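Local structure of succinate dehydrogenase (Membrane anchor subunit) (Mycolicibacterium smegmatis, 7D6V) at residues V75-A80 and F86-G91. The protein serves as the membrane anchor of a mycobacterial succinate dehydrogenase, carrying a [2Fe-2S] cluster and probably passing electrons from succinate oxidation to quinone. Sequence-based numbering, arbitrary orientation.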
ATOM      1  N   VAL C  75     -44.161   8.038  37.210  1.00 24.67           N
ATOM      2  CA  VAL C  75     -45.005   9.226  37.174  1.00 24.67           C
ATOM      3  C   VAL C  75     -46.483   8.892  37.368  1.00 24.67           C
ATOM      4  O   VAL C  75     -47.345   9.666  36.966  1.00 24.67           O
ATOM      5  CB  VAL C  75     -44.786  10.011  35.871  1.00 24.67           C
ATOM      6  CG1 VAL C  75     -43.342  10.444  35.752  1.00 24.67           C
ATOM      7  CG2 VAL C  75     -45.180   9.165  34.677  1.00 24.67           C
ATOM      8  N   SER C  76     -46.797   7.759  37.980  1.00 26.34           N
ATOM      9  CA  SER C  76     -48.177   7.359  38.201  1.00 26.34           C
ATOM     10  C   SER C  76     -48.518   7.440  39.682  1.00 26.34           C
ATOM     11  O   SER C  76     -47.637   7.389  40.543  1.00 26.34           O
ATOM     12  CB  SER C  76     -48.430   5.943  37.684  1.00 26.34           C
ATOM     13  OG  SER C  76     -49.574   5.379  38.293  1.00 26.34           O
ATOM     14  N   THR C  77     -49.809   7.589  39.973  1.00 26.60           N
ATOM     15  CA  THR C  77     -50.263   7.613  41.356  1.00 26.60           C
ATOM     16  C   THR C  77     -50.409   6.220  41.949  1.00 26.60           C
ATOM     17  O   THR C  77     -50.706   6.099  43.141  1.00 26.60           O
ATOM     18  CB  THR C  77     -51.594   8.363  41.465  1.00 26.60           C
ATOM     19  OG1 THR C  77     -52.584   7.708  40.663  1.00 26.60           O
ATOM     20  CG2 THR C  77     -51.431   9.793  40.992  1.00 26.60           C
ATOM     21  N   ALA C  78     -50.212   5.177  41.150  1.00 26.60           N
ATOM     22  CA  ALA C  78     -50.209   3.804  41.630  1.00 26.60           C
ATOM     23  C   ALA C  78     -48.826   3.347  42.063  1.00 26.60           C
ATOM     24  O   ALA C  78     -48.660   2.183  42.437  1.00 26.60           O
ATOM     25  CB  ALA C  78     -50.750   2.867  40.545  1.00 26.60           C
ATOM     26  N   CYS C  79     -47.842   4.235  42.021  1.00 25.41           N
ATOM     27  CA  CYS C  79     -46.460   3.926  42.338  1.00 25.41           C
ATOM     28  C   CYS C  79     -46.231   3.952  43.844  1.00 25.41           C
ATOM     29  O   CYS C  79     -47.001   4.543  44.604  1.00 25.41           O
ATOM     30  CB  CYS C  79     -45.531   4.922  41.645  1.00 25.41           C
ATOM     31  SG  CYS C  79     -45.820   5.049  39.868  1.00 25.41           S
ATOM     32  N   ALA C  80     -45.156   3.294  44.265  1.00 23.27           N
ATOM     33  CA  ALA C  80     -44.833   3.221  45.681  1.00 23.27           C
ATOM     34  C   ALA C  80     -44.556   4.621  46.225  1.00 23.27           C
ATOM     35  O   ALA C  80     -43.995   5.462  45.512  1.00 23.27           O
ATOM     36  CB  ALA C  80     -43.620   2.320  45.909  1.00 23.27           C
ATOM     37  N   PHE C  86     -40.389  13.288  40.032  1.00 22.18           N
ATOM     38  CA  PHE C  86     -40.792  14.384  39.163  1.00 22.18           C
ATOM     39  C   PHE C  86     -42.306  14.552  39.161  1.00 22.18           C
ATOM     40  O   PHE C  86     -42.889  14.995  38.171  1.00 22.18           O
ATOM     41  CB  PHE C  86     -40.267  14.166  37.746  1.00 22.18           C
ATOM     42  CG  PHE C  86     -38.845  13.696  37.700  1.00 22.18           C
ATOM     43  CD1 PHE C  86     -38.551  12.354  37.555  1.00 22.18           C
ATOM     44  CD2 PHE C  86     -37.801  14.594  37.821  1.00 22.18           C
ATOM     45  CE1 PHE C  86     -37.243  11.919  37.523  1.00 22.18           C
ATOM     46  CE2 PHE C  86     -36.493  14.161  37.788  1.00 22.18           C
ATOM     47  CZ  PHE C  86     -36.215  12.825  37.639  1.00 22.18           C
ATOM     48  N   GLY C  87     -42.952  14.202  40.268  1.00 24.14           N
ATOM     49  CA  GLY C  87     -44.388  14.321  40.394  1.00 24.14           C
ATOM     50  C   GLY C  87     -45.127  13.105  39.869  1.00 24.14           C
ATOM     51  O   GLY C  87     -44.577  12.236  39.190  1.00 24.14           O
ATOM     52  N   GLN C  88     -46.412  13.050  40.201  1.00 25.83           N
ATOM     53  CA  GLN C  88     -47.314  12.009  39.727  1.00 25.83           C
ATOM     54  C   GLN C  88     -48.279  12.632  38.729  1.00 25.83           C
ATOM     55  O   GLN C  88     -48.981  13.592  39.058  1.00 25.83           O
ATOM     56  CB  GLN C  88     -48.065  11.366  40.892  1.00 25.83           C
ATOM     57  CG  GLN C  88     -47.197  10.450  41.730  1.00 25.83           C
ATOM     58  CD  GLN C  88     -47.852  10.042  43.025  1.00 25.83           C
ATOM     59  OE1 GLN C  88     -48.592  10.812  43.631  1.00 25.83           O
ATOM     60  NE2 GLN C  88     -47.577   8.821  43.463  1.00 25.83           N
ATOM     61  N   TRP C  89     -48.312  12.086  37.517  1.00 28.12           N
ATOM     62  CA  TRP C  89     -49.016  12.711  36.406  1.00 28.12           C
ATOM     63  C   TRP C  89     -50.212  11.925  35.894  1.00 28.12           C
ATOM     64  O   TRP C  89     -51.218  12.533  35.525  1.00 28.12           O
ATOM     65  CB  TRP C  89     -48.048  12.950  35.240  1.00 28.12           C
ATOM     66  CG  TRP C  89     -46.907  13.869  35.575  1.00 28.12           C
ATOM     67  CD1 TRP C  89     -45.578  13.560  35.571  1.00 28.12           C
ATOM     68  CD2 TRP C  89     -46.996  15.248  35.951  1.00 28.12           C
ATOM     69  NE1 TRP C  89     -44.837  14.657  35.927  1.00 28.12           N
ATOM     70  CE2 TRP C  89     -45.681  15.707  36.165  1.00 28.12           C
ATOM     71  CE3 TRP C  89     -48.058  16.140  36.130  1.00 28.12           C
ATOM     72  CZ2 TRP C  89     -45.401  17.016  36.549  1.00 28.12           C
ATOM     73  CZ3 TRP C  89     -47.778  17.439  36.511  1.00 28.12           C
ATOM     74  CH2 TRP C  89     -46.460  17.865  36.716  1.00 28.12           C
ATOM     75  N   VAL C  90     -50.148  10.596  35.855  1.00 28.40           N
ATOM     76  CA  VAL C  90     -51.105   9.789  35.095  1.00 28.40           C
ATOM     77  C   VAL C  90     -51.641   8.656  35.972  1.00 28.40           C
ATOM     78  O   VAL C  90     -51.011   7.606  36.126  1.00 28.40           O
ATOM     79  CB  VAL C  90     -50.509   9.266  33.780  1.00 28.40           C
ATOM     80  CG1 VAL C  90     -49.287   8.374  34.004  1.00 28.40           C
ATOM     81  CG2 VAL C  90     -51.567   8.517  32.987  1.00 28.40           C
ATOM     82  N   GLY C  91     -52.803   8.885  36.582  1.00 29.46           N
ATOM     83  CA  GLY C  91     -53.730   7.847  37.010  1.00 29.46           C
ATOM     84  C   GLY C  91     -53.183   6.519  37.494  1.00 29.46           C
ATOM     85  O   GLY C  91     -52.275   6.469  38.328  1.00 29.46           O
TER
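G87 meets V75 through its carbonyl, whose oxygen lies against V75 CA, and segment 86-91, with no regular helix or strand, passes 75-80. Q88 follows, its side chain crossing T77 at a slant: CG leans on S76 O, CB rests on the methyl CG2 of T77 at 3.7 Å, and NE2 gives S76 O only a weak, bent bond of 3.3 Å. At W89 the backbone takes over. Its N donates to V75 O (2.7 Å) from above the carbonyl plane, while V90 N reaches the same oxygen at 3.2 Å within that plane, so two successive amides grip one carbonyl. The indole turns its edge to V75, CD1 touching V75 CB at 3.6 Å near the ring plane. Two shared carbonyl acceptors, V75 O and G91 O, join these segments of the long loop between strand 66-67 and helix 104-112; a type I beta turn (S76 to C79), overlaid by an ST turn (A78 N to S76 OG), supplies the donors for G91 O. V90, which packs on F101, receives a CA-H...O contact from S76 CA at its carbonyl oxygen. G91 presents its oxygen to three donors: T77 N in the carbonyl plane, and S76 OG (2.9 Å) and T77 OG1 (2.7 Å) from opposite sides of it. With chi1 at 60°, T77 OG1 sits close enough to T77 N for both to converge on that oxygen.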